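Local atomic coordinates of lipoprotein (Streptococcus pneumoniae, PDB entry 3CX3), a protein that binds zinc and, as a surface lipoprotein, probably serves as the substrate-binding component of an ABC transporter for zinc uptake. Residues A[26-29]-A[30-34]. Residues are numbered along the deposited sequence; the frame is centred on the assembly and turned at random.
Sequences EVSG and DLNDV
The tight turn in which S28 and L31 meet takes the chain from the end of helix 18-28 toward strand 33-36, within the beta-alpha-beta unit that begins with strand 12-15. Its closure is measured by the bond from L31 N to S28 O, 3.1 Å long, which spans four residues and so defines a beta turn with G29 and D30 at its corners. G29, where the helical conformation ends, has positive phi, and its backbone angles with those of D30 come nearest to type II'. L31 packs alongside the same acceptor: its CB lies 3.4 Å from S28 O and its CG 3.5 Å.

A second clasp uses side chains. N32 ND2 donates to S28 OG at 2.9 Å, with an N-H...O angle of 140°, so the bond is visibly bent, and the hydroxyl oxygen sits 16° out of the amide plane. The nitrogen also comes over the serine methylene, ND2 to CB being 3.5 Å. The S28 torsion (chi1 -76°) turns OG away from the carbonyl carbon and beside its own backbone N, where it also has a weak hydrogen bond with V24 O.

This crossover leads to an outermost strand of a four-stranded parallel sheet of order 2-1-3-4, one of two such sheets in the chain, consistent with the two-lobed zinc-binding proteins of ABC importers. Both ends of the N32 amide are engaged, which should restrain its rotation: OD1 accepts from M11 N, while ND2 has a second partner in Y150 OH of the long helix 147-173. Farther along, V34 CG2 approaches S28 OG at 4.5 Å from the start of the strand, and its side chain also touches I13 of the adjacent strand.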
loop_
_atom_site.group_PDB
_atom_site.type_symbol
_atom_site.label_atom_id
_atom_site.label_comp_id
_atom_site.label_asym_id
_atom_site.label_seq_id
_atom_site.Cartn_x
_atom_site.Cartn_y
_atom_site.Cartn_z
ATOM N N GLU A 26 -11.675 5.431 7.151
ATOM C CA GLU A 26 -12.848 4.626 6.814
ATOM C C GLU A 26 -13.388 3.883 8.029
ATOM O O GLU A 26 -14.600 3.689 8.137
ATOM C CB GLU A 26 -12.559 3.672 5.657
ATOM C CG GLU A 26 -13.335 4.029 4.406
ATOM C CD GLU A 26 -12.476 4.120 3.158
ATOM O OE1 GLU A 26 -12.617 3.251 2.277
ATOM O OE2 GLU A 26 -11.675 5.075 3.048
ATOM N N VAL A 27 -12.501 3.494 8.944
ATOM C CA VAL A 27 -12.926 2.782 10.141
ATOM C C VAL A 27 -13.563 3.723 11.160
ATOM O O VAL A 27 -14.451 3.318 11.910
ATOM C CB VAL A 27 -11.778 1.939 10.770
ATOM C CG1 VAL A 27 -12.144 1.451 12.169
ATOM C CG2 VAL A 27 -11.438 0.735 9.867
ATOM N N SER A 28 -13.115 4.978 11.168
ATOM C CA SER A 28 -13.575 5.969 12.141
ATOM C C SER A 28 -14.843 6.728 11.707
ATOM O O SER A 28 -15.596 7.235 12.554
ATOM C CB SER A 28 -12.445 6.952 12.465
ATOM O OG SER A 28 -11.494 6.362 13.338
ATOM N N GLY A 29 -15.074 6.794 10.396
ATOM C CA GLY A 29 -16.196 7.537 9.835
ATOM C C GLY A 29 -16.025 9.036 10.024
ATOM O O GLY A 29 -15.346 9.695 9.227
ATOM N N ASP A 30 -16.631 9.557 11.093
ATOM C CA ASP A 30 -16.609 10.987 11.414
ATOM C C ASP A 30 -16.105 11.269 12.835
ATOM O O ASP A 30 -16.161 12.403 13.310
ATOM C CB ASP A 30 -18.012 11.588 11.224
ATOM C CG ASP A 30 -19.100 10.847 12.016
ATOM O OD1 ASP A 30 -18.792 9.877 12.751
ATOM O OD2 ASP A 30 -20.280 11.242 11.891
ATOM N N LEU A 31 -15.596 10.231 13.491
ATOM C CA LEU A 31 -15.291 10.272 14.921
ATOM C C LEU A 31 -14.031 10.996 15.381
ATOM O O LEU A 31 -14.086 11.783 16.329
ATOM C CB LEU A 31 -15.255 8.860 15.479
ATOM C CG LEU A 31 -16.603 8.241 15.784
ATOM C CD1 LEU A 31 -16.336 6.887 16.384
ATOM C CD2 LEU A 31 -17.401 9.125 16.736
ATOM N N ASN A 32 -12.901 10.717 14.742
ATOM C CA ASN A 32 -11.627 11.165 15.277
ATOM C C ASN A 32 -10.907 12.190 14.402
ATOM O O ASN A 32 -11.284 12.407 13.256
ATOM C CB ASN A 32 -10.734 9.950 15.559
ATOM C CG ASN A 32 -11.423 8.892 16.424
ATOM O OD1 ASN A 32 -11.501 9.025 17.643
ATOM N ND2 ASN A 32 -11.908 7.828 15.791
ATOM N N ASP A 33 -9.883 12.829 14.956
ATOM C CA ASP A 33 -9.026 13.728 14.182
ATOM C C ASP A 33 -7.874 12.946 13.543
ATOM O O ASP A 33 -6.777 12.828 14.119
ATOM C CB ASP A 33 -8.501 14.889 15.042
ATOM C CG ASP A 33 -7.464 15.752 14.312
ATOM O OD1 ASP A 33 -7.522 15.889 13.067
ATOM O OD2 ASP A 33 -6.575 16.291 15.002
ATOM N N VAL A 34 -8.143 12.426 12.343
ATOM C CA VAL A 34 -7.192 11.585 11.619
ATOM C C VAL A 34 -6.416 12.419 10.623
ATOM O O VAL A 34 -6.969 12.910 9.644
ATOM C CB VAL A 34 -7.871 10.391 10.894
ATOM C CG1 VAL A 34 -6.831 9.545 10.178
ATOM C CG2 VAL A 34 -8.655 9.530 11.871
#